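Local atomic coordinates of putative phosphosugar isomerases (Salmonella typhimurium LT2, PDB entry 3FKJ), a protein that probably acts as a phosphosugar isomerase of the SIS family, binding a carbohydrate derivative. Residues 85-90 with 115-120; 203-208 with 325-330; 217-222 with 271-276; 122-127 with 140-145. All blocks are in the same frame, centred on the assembly; numbering follows the deposited sequence.

Interaction 1 (85-90 with 115-120)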
loop_
_atom_site.group_PDB
_atom_site.type_symbol
_atom_site.label_atom_id
_atom_site.label_comp_id
_atom_site.label_asym_id
_atom_site.label_seq_id
_atom_site.Cartn_x
_atom_site.Cartn_y
_atom_site.Cartn_z
ATOM N N LYS A 85 13.598 -13.382 1.051
ATOM C CA LYS A 85 14.933 -13.936 1.201
ATOM C C LYS A 85 15.899 -12.892 1.694
ATOM O O LYS A 85 16.927 -13.234 2.222
ATOM C CB LYS A 85 15.415 -14.553 -0.102
ATOM C CG LYS A 85 14.705 -15.853 -0.414
ATOM C CD LYS A 85 15.234 -16.491 -1.673
ATOM C CE LYS A 85 14.520 -17.814 -1.914
ATOM N NZ LYS A 85 14.936 -18.496 -3.174
ATOM N N ALA A 86 15.563 -11.610 1.556
ATOM C CA ALA A 86 16.432 -10.533 2.055
ATOM C C ALA A 86 16.471 -10.442 3.563
ATOM O O ALA A 86 17.343 -9.757 4.092
ATOM C CB ALA A 86 16.028 -9.192 1.477
ATOM N N LEU A 87 15.528 -11.077 4.267
ATOM C CA LEU A 87 15.541 -11.034 5.740
ATOM C C LEU A 87 16.713 -11.840 6.337
ATOM O O LEU A 87 16.909 -13.012 6.006
ATOM C CB LEU A 87 14.202 -11.531 6.300
ATOM C CG LEU A 87 14.002 -11.453 7.820
ATOM C CD1 LEU A 87 13.796 -10.015 8.304
ATOM C CD2 LEU A 87 12.812 -12.338 8.202
ATOM N N GLY A 88 17.471 -11.229 7.240
ATOM C CA GLY A 88 18.568 -11.926 7.881
ATOM C C GLY A 88 19.285 -11.142 8.967
ATOM O O GLY A 88 18.708 -10.250 9.587
ATOM N N LYS A 89 20.557 -11.495 9.157
ATOM C CA LYS A 89 21.394 -11.059 10.275
ATOM C C LYS A 89 21.423 -9.577 10.497
ATOM O O LYS A 89 21.430 -9.139 11.640
ATOM C CB LYS A 89 22.837 -11.472 10.032
ATOM C CG LYS A 89 23.271 -12.782 10.656
ATOM C CD LYS A 89 24.653 -13.210 10.097
ATOM C CE LYS A 89 25.608 -12.013 9.847
ATOM N NZ LYS A 89 27.045 -12.422 9.701
ATOM N N ASN A 90 21.472 -8.824 9.393
ATOM C CA ASN A 90 21.561 -7.353 9.404
ATOM C C ASN A 90 20.241 -6.634 9.081
ATOM O O ASN A 90 20.222 -5.491 8.610
ATOM C CB ASN A 90 22.675 -6.926 8.454
ATOM C CG ASN A 90 24.041 -7.442 8.901
ATOM O OD1 ASN A 90 24.442 -7.286 10.064
ATOM N ND2 ASN A 90 24.743 -8.086 7.985
ATOM N N LYS A 115 15.386 -16.167 11.452
ATOM C CA LYS A 115 16.185 -15.714 10.310
ATOM C C LYS A 115 17.425 -14.923 10.727
ATOM O O LYS A 115 18.314 -14.669 9.908
ATOM C CB LYS A 115 15.303 -14.842 9.397
ATOM C CG LYS A 115 14.870 -15.450 8.070
ATOM C CD LYS A 115 14.272 -16.824 8.130
ATOM C CE LYS A 115 14.087 -17.309 6.689
ATOM N NZ LYS A 115 13.376 -18.611 6.526
ATOM N N GLY A 116 17.496 -14.539 11.994
ATOM C CA GLY A 116 18.650 -13.814 12.534
ATOM C C GLY A 116 18.455 -12.307 12.645
ATOM O O GLY A 116 19.375 -11.597 13.026
ATOM N N ALA A 117 17.259 -11.822 12.323
ATOM C CA ALA A 117 16.932 -10.391 12.413
ATOM C C ALA A 117 16.775 -9.975 13.873
ATOM O O ALA A 117 16.360 -10.798 14.715
ATOM C CB ALA A 117 15.654 -10.086 11.642
ATOM N N ALA A 118 17.147 -8.730 14.186
ATOM C CA ALA A 118 16.723 -8.117 15.439
ATOM C C ALA A 118 15.246 -7.795 15.351
ATOM O O ALA A 118 14.760 -7.315 14.301
ATOM C CB ALA A 118 17.519 -6.876 15.765
ATOM N N THR A 119 14.534 -8.048 16.449
ATOM C CA THR A 119 13.112 -7.760 16.527
ATOM C C THR A 119 12.837 -6.676 17.596
ATOM O O THR A 119 13.367 -6.741 18.673
ATOM C CB THR A 119 12.292 -9.045 16.828
ATOM O OG1 THR A 119 12.827 -9.690 17.988
ATOM C CG2 THR A 119 12.333 -10.000 15.670
ATOM N N ILE A 120 12.046 -5.658 17.242
ATOM C CA ILE A 120 11.564 -4.651 18.206
ATOM C C ILE A 120 10.044 -4.801 18.252
ATOM O O ILE A 120 9.358 -4.671 17.218
ATOM C CB ILE A 120 11.920 -3.190 17.800
ATOM C CG1 ILE A 120 13.440 -2.997 17.594
ATOM C CG2 ILE A 120 11.381 -2.192 18.831
ATOM C CD1 ILE A 120 13.815 -1.640 17.002
#
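K115 and L87 make the two largest contributions to the contact: their side chains cross at about a right angle, and the leucine lays one methyl group against the base of the lysine. L87 CD2 lies 3.7 Å from K115 CB and equally near CG, so only the inner methylenes take part. A bend at chi2 (50°) then turns the rest of the lysine chain away from 85-90, leaving the apolar stem on the leucine and carrying the ammonium group clear of it. The other branch of L87 serves a different neighbour, with CD1 3.8 Å from A117 CB. With CG trans to the backbone nitrogen (chi1 -175°), the leucine spreads its two methyls between K115 and A117.

Beside this apolar patch the two backbones meet through CH...O contacts in place of conventional hydrogen bonds. G88 CA points a hydrogen at K115 O (3.4 Å, 150° at the hydrogen), and K89 CA does likewise to G116 O at 3.5 Å. A117 CA answers G88 O at 3.3 Å, although this approach is more bent. G116, with positive phi, ends helix 103-115 in a Schellman motif.

The contact lies at the N-terminal ends of two adjacent inner strands of the parallel sheet of the SIS domain, where helix 103-115 gives way to strand 118-123 and the loop after helix 76-81 leads into strand 91-97. L87 also packs on V93 and on W44 of strand 42-47, while A117 rests on S91 and V93.

Interaction 2 (203-208 with 325-330)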
loop_
_atom_site.group_PDB
_atom_site.type_symbol
_atom_site.label_atom_id
_atom_site.label_comp_id
_atom_site.label_asym_id
_atom_site.label_seq_id
_atom_site.Cartn_x
_atom_site.Cartn_y
_atom_site.Cartn_z
ATOM N N ARG A 203 -20.607 19.242 13.453
ATOM C CA ARG A 203 -21.331 19.619 12.260
ATOM C C ARG A 203 -21.169 18.476 11.208
ATOM O O ARG A 203 -22.129 18.075 10.511
ATOM C CB ARG A 203 -20.777 21.002 11.874
ATOM C CG ARG A 203 -21.269 21.642 10.616
ATOM C CD ARG A 203 -20.158 21.683 9.546
ATOM N NE ARG A 203 -20.304 20.585 8.597
ATOM C CZ ARG A 203 -19.387 19.662 8.287
ATOM N NH1 ARG A 203 -19.731 18.724 7.409
ATOM N NH2 ARG A 203 -18.141 19.660 8.802
ATOM N N PHE A 204 -19.959 17.919 11.158
ATOM C CA PHE A 204 -19.639 16.714 10.398
ATOM C C PHE A 204 -20.517 15.504 10.777
ATOM O O PHE A 204 -21.166 14.882 9.898
ATOM C CB PHE A 204 -18.157 16.387 10.603
ATOM C CG PHE A 204 -17.749 15.035 10.097
ATOM C CD1 PHE A 204 -17.449 14.839 8.761
ATOM C CD2 PHE A 204 -17.654 13.957 10.957
ATOM C CE1 PHE A 204 -17.076 13.624 8.304
ATOM C CE2 PHE A 204 -17.255 12.712 10.488
ATOM C CZ PHE A 204 -16.966 12.544 9.174
ATOM N N ALA A 205 -20.516 15.165 12.067
ATOM C CA ALA A 205 -21.345 14.073 12.600
ATOM C C ALA A 205 -22.807 14.218 12.168
ATOM O O ALA A 205 -23.370 13.293 11.590
ATOM C CB ALA A 205 -21.243 14.033 14.095
ATOM N N ALA A 206 -23.405 15.394 12.404
ATOM C CA ALA A 206 -24.810 15.630 12.035
ATOM C C ALA A 206 -25.038 15.484 10.518
ATOM O O ALA A 206 -26.048 14.926 10.085
ATOM C CB ALA A 206 -25.308 16.985 12.525
ATOM N N GLU A 207 -24.096 15.957 9.709
ATOM C CA GLU A 207 -24.288 15.945 8.252
ATOM C C GLU A 207 -23.882 14.652 7.545
ATOM O O GLU A 207 -24.343 14.398 6.425
ATOM C CB GLU A 207 -23.607 17.153 7.618
ATOM C CG GLU A 207 -24.428 18.417 7.849
ATOM C CD GLU A 207 -23.613 19.692 7.802
ATOM O OE1 GLU A 207 -22.715 19.775 6.938
ATOM O OE2 GLU A 207 -23.897 20.617 8.612
ATOM N N TRP A 208 -23.071 13.822 8.203
ATOM C CA TRP A 208 -22.498 12.605 7.574
ATOM C C TRP A 208 -23.039 11.309 8.152
ATOM O O TRP A 208 -22.737 10.238 7.653
ATOM C CB TRP A 208 -20.976 12.613 7.712
ATOM C CG TRP A 208 -20.282 13.606 6.811
ATOM C CD1 TRP A 208 -20.423 14.975 6.805
ATOM C CD2 TRP A 208 -19.316 13.304 5.804
ATOM N NE1 TRP A 208 -19.594 15.536 5.868
ATOM C CE2 TRP A 208 -18.904 14.537 5.234
ATOM C CE3 TRP A 208 -18.736 12.117 5.340
ATOM C CZ2 TRP A 208 -17.963 14.603 4.194
ATOM C CZ3 TRP A 208 -17.789 12.194 4.305
ATOM C CH2 TRP A 208 -17.412 13.417 3.757
ATOM N N ASN A 325 -14.339 11.107 14.898
ATOM C CA ASN A 325 -14.816 9.735 15.115
ATOM C C ASN A 325 -15.795 9.556 16.261
ATOM O O ASN A 325 -16.759 8.786 16.130
ATOM C CB ASN A 325 -13.668 8.753 15.296
ATOM C CG ASN A 325 -12.748 8.711 14.114
ATOM O OD1 ASN A 325 -13.090 9.188 13.042
ATOM N ND2 ASN A 325 -11.563 8.151 14.302
ATOM N N LEU A 326 -15.546 10.234 17.382
ATOM C CA LEU A 326 -16.488 10.225 18.504
ATOM C C LEU A 326 -17.773 10.977 18.130
ATOM O O LEU A 326 -18.884 10.495 18.360
ATOM C CB LEU A 326 -15.852 10.850 19.754
ATOM C CG LEU A 326 -16.481 10.571 21.121
ATOM C CD1 LEU A 326 -16.437 9.080 21.421
ATOM C CD2 LEU A 326 -15.770 11.363 22.187
ATOM N N ALA A 327 -17.628 12.169 17.570
ATOM C CA ALA A 327 -18.791 12.927 17.114
ATOM C C ALA A 327 -19.680 12.113 16.151
ATOM O O ALA A 327 -20.908 12.125 16.268
ATOM C CB ALA A 327 -18.355 14.225 16.469
ATOM N N LEU A 328 -19.063 11.391 15.208
ATOM C CA LEU A 328 -19.817 10.604 14.225
ATOM C C LEU A 328 -20.495 9.420 14.888
ATOM O O LEU A 328 -21.712 9.202 14.704
ATOM C CB LEU A 328 -18.922 10.129 13.108
ATOM C CG LEU A 328 -19.585 9.398 11.963
ATOM C CD1 LEU A 328 -20.531 10.372 11.262
ATOM C CD2 LEU A 328 -18.515 8.846 11.025
ATOM N N ALA A 329 -19.726 8.701 15.707
ATOM C CA ALA A 329 -20.244 7.534 16.438
ATOM C C ALA A 329 -21.451 7.900 17.311
ATOM O O ALA A 329 -22.410 7.153 17.380
ATOM C CB ALA A 329 -19.128 6.860 17.273
ATOM N N THR A 330 -21.407 9.051 17.965
ATOM C CA THR A 330 -22.547 9.490 18.804
ATOM C C THR A 330 -23.737 9.825 17.909
ATOM O O THR A 330 -24.821 9.298 18.139
ATOM C CB THR A 330 -22.163 10.671 19.713
ATOM O OG1 THR A 330 -20.872 10.408 20.277
ATOM C CG2 THR A 330 -23.178 10.862 20.861
#
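E207 OE1, on a flank of helix 198-208 turned away from the A205–A327 contact, is gripped twice by the guanidinium of R203. R203 NE reaches E207 OE1 over 3.0 Å at 161°, and R203 NH1 joins it at 3.2 Å. Both nitrogens approach from the same side of the carboxylate, well above its plane, while the oxygen lies in the plane of the guanidinium. This side-on, one-atom salt bridge spans one turn of the helix; R203 NH2 has further partners in D200 and Q292.

The face toward helix 313-331 is apolar. A205 aims its CB at the other helix and meets A327 CB at 3.7 Å, and two such small residues let the short helical segments approach to 7.9 Å between axes, crossing at -39°. Both helices belong to the layers around the parallel sheet that contains strands 213-218, 263-268 and 290-295, in an alpha/beta arrangement consistent with a second SIS-type module.

L328 lies alongside A205. Its CG is trans to the backbone nitrogen (chi1 -175°), which swings CD1 out to W208 CB at 4.2 Å. Separately, L328 CB lies 4.0 Å from F204 CE2. The phenyl ring of F204 in turn brings its CE1 over one face of the W208 indole, 3.4 Å above the plane and toward the rim. F204 and W208 both rest on I265 of strand 263-268, and K290 makes a cation-pi contact with W208.

Interaction 3 (217-222 with 271-276)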
loop_
_atom_site.group_PDB
_atom_site.type_symbol
_atom_site.label_atom_id
_atom_site.label_comp_id
_atom_site.label_asym_id
_atom_site.label_seq_id
_atom_site.Cartn_x
_atom_site.Cartn_y
_atom_site.Cartn_z
HETATM N N MSE A 217 -8.904 9.950 1.762
HETATM C CA MSE A 217 -7.860 10.407 0.847
HETATM C C MSE A 217 -6.764 11.178 1.588
HETATM O O MSE A 217 -7.000 11.826 2.611
HETATM C CB MSE A 217 -8.497 11.257 -0.280
HETATM C CG MSE A 217 -7.556 11.650 -1.418
HETATM SE SE MSE A 217 -8.458 12.664 -2.857
HETATM C CE MSE A 217 -9.942 11.529 -3.109
ATOM N N GLY A 218 -5.566 11.081 1.034
ATOM C CA GLY A 218 -4.384 11.676 1.562
ATOM C C GLY A 218 -3.225 11.295 0.675
ATOM O O GLY A 218 -3.349 10.465 -0.235
ATOM N N SER A 219 -2.091 11.921 0.943
ATOM C CA SER A 219 -0.865 11.650 0.213
ATOM C C SER A 219 0.298 11.789 1.134
ATOM O O SER A 219 0.151 12.275 2.246
ATOM C CB SER A 219 -0.698 12.649 -0.949
ATOM O OG SER A 219 -0.524 13.974 -0.458
ATOM N N GLY A 220 1.474 11.425 0.651
ATOM C CA GLY A 220 2.702 11.603 1.447
ATOM C C GLY A 220 2.607 11.127 2.872
ATOM O O GLY A 220 2.275 9.966 3.103
ATOM N N PRO A 221 2.878 12.019 3.852
ATOM C CA PRO A 221 2.962 11.560 5.231
ATOM C C PRO A 221 1.596 11.193 5.828
ATOM O O PRO A 221 1.538 10.528 6.857
ATOM C CB PRO A 221 3.522 12.796 5.963
ATOM C CG PRO A 221 2.956 13.913 5.208
ATOM C CD PRO A 221 3.048 13.484 3.775
ATOM N N SER A 222 0.516 11.694 5.221
ATOM C CA SER A 222 -0.839 11.471 5.716
ATOM C C SER A 222 -1.572 10.238 5.139
ATOM O O SER A 222 -2.712 9.965 5.538
ATOM C CB SER A 222 -1.705 12.703 5.427
ATOM O OG SER A 222 -1.198 13.891 5.977
ATOM N N GLY A 271 3.785 20.605 3.366
ATOM C CA GLY A 271 4.979 20.185 2.725
ATOM C C GLY A 271 4.771 19.674 1.323
ATOM O O GLY A 271 3.857 20.095 0.614
ATOM N N ARG A 272 5.636 18.746 0.926
ATOM C CA ARG A 272 5.881 18.489 -0.511
ATOM C C ARG A 272 4.724 17.911 -1.342
ATOM O O ARG A 272 4.602 18.262 -2.536
ATOM C CB ARG A 272 7.122 17.628 -0.679
ATOM C CG ARG A 272 8.401 18.400 -0.328
ATOM C CD ARG A 272 9.567 17.456 -0.127
ATOM N NE ARG A 272 9.394 16.566 1.019
ATOM C CZ ARG A 272 10.199 15.538 1.315
ATOM N NH1 ARG A 272 11.240 15.265 0.568
ATOM N NH2 ARG A 272 9.977 14.774 2.368
ATOM N N THR A 273 3.867 17.093 -0.721
ATOM C CA THR A 273 2.766 16.439 -1.443
ATOM C C THR A 273 1.466 17.252 -1.425
ATOM O O THR A 273 0.490 16.902 -2.094
ATOM C CB THR A 273 2.559 14.966 -0.967
ATOM O OG1 THR A 273 1.973 14.959 0.349
ATOM C CG2 THR A 273 3.915 14.236 -0.935
ATOM N N ARG A 274 1.468 18.386 -0.736
ATOM C CA ARG A 274 0.284 19.249 -0.697
ATOM C C ARG A 274 -0.349 19.549 -2.057
ATOM O O ARG A 274 -1.577 19.526 -2.188
ATOM C CB ARG A 274 0.627 20.553 0.000
ATOM C CG ARG A 274 -0.552 21.398 0.384
ATOM C CD ARG A 274 -0.074 22.499 1.281
ATOM N NE ARG A 274 -1.182 23.372 1.640
ATOM C CZ ARG A 274 -2.064 23.149 2.607
ATOM N NH1 ARG A 274 -1.987 22.081 3.380
ATOM N NH2 ARG A 274 -3.050 24.023 2.798
ATOM N N PRO A 275 0.462 19.863 -3.076
ATOM C CA PRO A 275 -0.154 20.097 -4.394
ATOM C C PRO A 275 -0.965 18.921 -4.959
ATOM O O PRO A 275 -1.900 19.134 -5.737
ATOM C CB PRO A 275 1.064 20.406 -5.290
ATOM C CG PRO A 275 2.088 20.950 -4.319
ATOM C CD PRO A 275 1.926 20.079 -3.122
ATOM N N LEU A 276 -0.601 17.697 -4.566
ATOM C CA LEU A 276 -1.401 16.524 -4.903
ATOM C C LEU A 276 -2.792 16.656 -4.318
ATOM O O LEU A 276 -3.796 16.438 -5.023
ATOM C CB LEU A 276 -0.746 15.224 -4.433
ATOM C CG LEU A 276 0.332 14.656 -5.333
ATOM C CD1 LEU A 276 1.567 15.550 -5.326
ATOM C CD2 LEU A 276 0.680 13.211 -4.890
#
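S219 and T273 point their side chains at each other, hydroxyl against hydroxyl, and T273 OG1 donates a hydrogen bond to S219 OG across 2.8 Å. In both residues the oxygen sits between the backbone nitrogen and the carbonyl carbon (chi1 65° in S219 and 72° in T273), which turns each hydroxyl to the side facing its partner. The methyl of T273 is directed to another place: CG2 lies 3.8 Å from G220 CA. Because G220 has no side chain, T273 OG1 can come within 3.6 Å of G220 N, a pair that is not hydrogen-bonded. The side chains of P221 and T273 run alongside each other, pointing opposite ways, with P221 CD 3.9 Å from T273 OG1. L276 CB lies 4.2 Å from S219 OG.

The first segment runs from strand 213-218 through a loop into a short 3-10 segment; the second holds a type I turn, G271 to R274, and the first residues of helix 274-286. Loops after parallel strands commonly border the sugar-phosphate site of SIS domains, although no ligand establishes that role here.

S219 OG also bonds to D277 OD1, while the nitrogen of G220 bonds to E78 OE1 of the second subunit. The two buried hydroxyls and the D277 carboxylate form a chain that probably fixes the rotation of both hydroxyls and links the loop after strand 213-218 to the start of helix 274-286.

Interaction 4 (122-127 with 140-145)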
loop_
_atom_site.group_PDB
_atom_site.type_symbol
_atom_site.label_atom_id
_atom_site.label_comp_id
_atom_site.label_asym_id
_atom_site.label_seq_id
_atom_site.Cartn_x
_atom_site.Cartn_y
_atom_site.Cartn_z
ATOM N N LEU A 122 6.468 -3.473 19.727
ATOM C CA LEU A 122 5.639 -2.432 20.366
ATOM C C LEU A 122 4.346 -3.078 20.902
ATOM O O LEU A 122 3.589 -3.719 20.144
ATOM C CB LEU A 122 5.303 -1.319 19.361
ATOM C CG LEU A 122 6.337 -0.273 18.919
ATOM C CD1 LEU A 122 7.560 -0.903 18.289
ATOM C CD2 LEU A 122 5.669 0.626 17.907
ATOM N N VAL A 123 4.109 -2.944 22.206
ATOM C CA VAL A 123 2.920 -3.529 22.848
ATOM C C VAL A 123 2.264 -2.491 23.742
ATOM O O VAL A 123 2.912 -1.563 24.198
ATOM C CB VAL A 123 3.249 -4.800 23.708
ATOM C CG1 VAL A 123 3.947 -5.873 22.879
ATOM C CG2 VAL A 123 4.079 -4.443 24.957
ATOM N N TYR A 124 0.969 -2.628 23.955
ATOM C CA TYR A 124 0.289 -1.834 24.972
ATOM C C TYR A 124 0.290 -2.620 26.301
ATOM O O TYR A 124 0.571 -2.070 27.372
ATOM C CB TYR A 124 -1.133 -1.478 24.532
ATOM C CG TYR A 124 -1.946 -0.808 25.626
ATOM C CD1 TYR A 124 -1.558 0.417 26.150
ATOM C CD2 TYR A 124 -3.093 -1.399 26.127
ATOM C CE1 TYR A 124 -2.286 1.041 27.142
ATOM C CE2 TYR A 124 -3.835 -0.787 27.132
ATOM C CZ TYR A 124 -3.425 0.438 27.634
ATOM O OH TYR A 124 -4.150 1.061 28.629
ATOM N N GLN A 125 -0.010 -3.915 26.189
ATOM C CA GLN A 125 -0.034 -4.847 27.310
ATOM C C GLN A 125 1.294 -5.596 27.394
ATOM O O GLN A 125 1.627 -6.323 26.460
ATOM C CB GLN A 125 -1.145 -5.878 27.084
ATOM C CG GLN A 125 -2.560 -5.328 27.164
ATOM C CD GLN A 125 -3.077 -5.275 28.605
ATOM O OE1 GLN A 125 -2.419 -5.761 29.544
ATOM N NE2 GLN A 125 -4.253 -4.674 28.786
ATOM N N PRO A 126 2.038 -5.447 28.517
ATOM C CA PRO A 126 3.273 -6.206 28.737
ATOM C C PRO A 126 3.037 -7.692 29.047
ATOM O O PRO A 126 1.904 -8.098 29.324
ATOM C CB PRO A 126 3.901 -5.498 29.927
ATOM C CG PRO A 126 2.775 -4.880 30.642
ATOM C CD PRO A 126 1.746 -4.544 29.649
ATOM N N ASP A 127 4.104 -8.485 28.967
ATOM C CA ASP A 127 4.052 -9.946 29.156
ATOM C C ASP A 127 3.098 -10.661 28.192
ATOM O O ASP A 127 2.637 -11.766 28.459
ATOM C CB ASP A 127 3.673 -10.307 30.601
ATOM C CG ASP A 127 4.683 -9.825 31.608
ATOM O OD1 ASP A 127 4.998 -8.616 31.606
ATOM O OD2 ASP A 127 5.149 -10.656 32.419
ATOM N N TYR A 140 4.130 1.147 24.528
ATOM C CA TYR A 140 3.657 2.441 24.085
ATOM C C TYR A 140 2.461 2.797 24.927
ATOM O O TYR A 140 1.867 1.932 25.563
ATOM C CB TYR A 140 3.313 2.466 22.587
ATOM C CG TYR A 140 2.268 1.485 22.119
ATOM C CD1 TYR A 140 0.914 1.735 22.288
ATOM C CD2 TYR A 140 2.630 0.323 21.448
ATOM C CE1 TYR A 140 -0.041 0.851 21.836
ATOM C CE2 TYR A 140 1.675 -0.570 20.980
ATOM C CZ TYR A 140 0.343 -0.307 21.186
ATOM O OH TYR A 140 -0.618 -1.186 20.708
ATOM N N GLN A 141 2.093 4.068 24.907
ATOM C CA GLN A 141 0.916 4.527 25.606
ATOM C C GLN A 141 -0.307 4.673 24.708
ATOM O O GLN A 141 -0.214 4.941 23.502
ATOM C CB GLN A 141 1.238 5.830 26.295
ATOM C CG GLN A 141 2.370 5.653 27.275
ATOM C CD GLN A 141 2.198 6.515 28.437
ATOM O OE1 GLN A 141 2.664 7.634 28.438
ATOM N NE2 GLN A 141 1.464 6.039 29.423
ATOM N N TRP A 142 -1.458 4.473 25.332
ATOM C CA TRP A 142 -2.730 4.489 24.661
ATOM C C TRP A 142 -3.840 4.832 25.658
ATOM O O TRP A 142 -3.833 4.356 26.769
ATOM C CB TRP A 142 -2.993 3.106 24.059
ATOM C CG TRP A 142 -4.354 2.976 23.474
ATOM C CD1 TRP A 142 -4.735 3.296 22.196
ATOM C CD2 TRP A 142 -5.536 2.501 24.142
ATOM N NE1 TRP A 142 -6.077 3.039 22.026
ATOM C CE2 TRP A 142 -6.595 2.551 23.200
ATOM C CE3 TRP A 142 -5.797 2.024 25.432
ATOM C CZ2 TRP A 142 -7.903 2.155 23.517
ATOM C CZ3 TRP A 142 -7.105 1.631 25.752
ATOM C CH2 TRP A 142 -8.137 1.703 24.795
ATOM N N ALA A 143 -4.776 5.670 25.232
ATOM C CA ALA A 143 -6.081 5.807 25.876
ATOM C C ALA A 143 -7.176 5.988 24.822
ATOM O O ALA A 143 -6.917 6.444 23.718
ATOM C CB ALA A 143 -6.100 6.975 26.826
ATOM N N ARG A 144 -8.402 5.672 25.223
ATOM C CA ARG A 144 -9.593 5.904 24.435
ATOM C C ARG A 144 -10.142 7.324 24.597
ATOM O O ARG A 144 -10.667 7.685 25.652
ATOM C CB ARG A 144 -10.639 4.885 24.835
ATOM C CG ARG A 144 -11.930 4.986 24.084
ATOM C CD ARG A 144 -12.844 3.856 24.528
ATOM N NE ARG A 144 -12.290 2.577 24.080
ATOM C CZ ARG A 144 -12.484 1.411 24.680
ATOM N NH1 ARG A 144 -13.242 1.319 25.776
ATOM N NH2 ARG A 144 -11.919 0.325 24.170
ATOM N N TYR A 145 -10.036 8.105 23.516
ATOM C CA TYR A 145 -10.556 9.469 23.445
ATOM C C TYR A 145 -11.987 9.432 24.008
ATOM O O TYR A 145 -12.776 8.553 23.638
ATOM C CB TYR A 145 -10.518 10.020 21.992
ATOM C CG TYR A 145 -10.913 11.475 21.898
ATOM C CD1 TYR A 145 -10.016 12.501 22.265
ATOM C CD2 TYR A 145 -12.208 11.839 21.528
ATOM C CE1 TYR A 145 -10.411 13.859 22.240
ATOM C CE2 TYR A 145 -12.616 13.183 21.520
ATOM C CZ TYR A 145 -11.710 14.187 21.860
ATOM O OH TYR A 145 -12.133 15.509 21.812
#
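Y140 meets V123 and Y124 in two ways, through its backbone and through the face of its ring. Y140 N donates to V123 O over 3.0 Å, nearly in line with the carbonyl bond although the angle at the hydrogen is only 141°. Y140 CG lies between the backbone nitrogen and the carbonyl carbon (chi1 58°), which folds the ring back over the V123–Y124 peptide: V123 O lies 3.3 Å above its plane and Y124 N 3.6 Å. L122 CB touches the same ring, 3.8 Å from Y140 CD2.

Further along, W142 turns an edge to the face of Y124 in a T-shaped pair, with ring centroids 5.2 Å apart and planes at 70°. W142 CE3 is the leading atom, 3.6 Å from Y124 CZ.

Outside this shell, Y140 OH bonds to Q98 OE1, which holds the far end of the ring, and the backbones of Y124 and Q98 are hydrogen-bonded. Y158 of helix 155-170 packs on both L122 and Y140. Ring faces thus take up a peptide and an indole edge at the C-terminal ends of two neighbouring parallel strands, so the departing loops are joined mainly by aromatic surface, with a single direct hydrogen bond.

How the interactions relate
Interactions 1 and 4 come first along the chain and share strand 118-123, whose entry and exit they mark with centres 25 Å apart in the N-terminal parallel sheet. Interactions 2 and 3 belong to the second sheet region; interaction 3 is nested inside the loop closed by interaction 2, and helix 198-208 is followed directly by strand 213-218. One meeting point of the two halves is where interaction 4 touches interaction 2, with L326 CD2 3.7 Å from Y145 CD2. Interactions 1 and 2 lie on opposite sides of the chain's centre, 44 Å between centres. Interactions 1 and 3 both touch the second subunit, so both sheet regions contribute to the dimer.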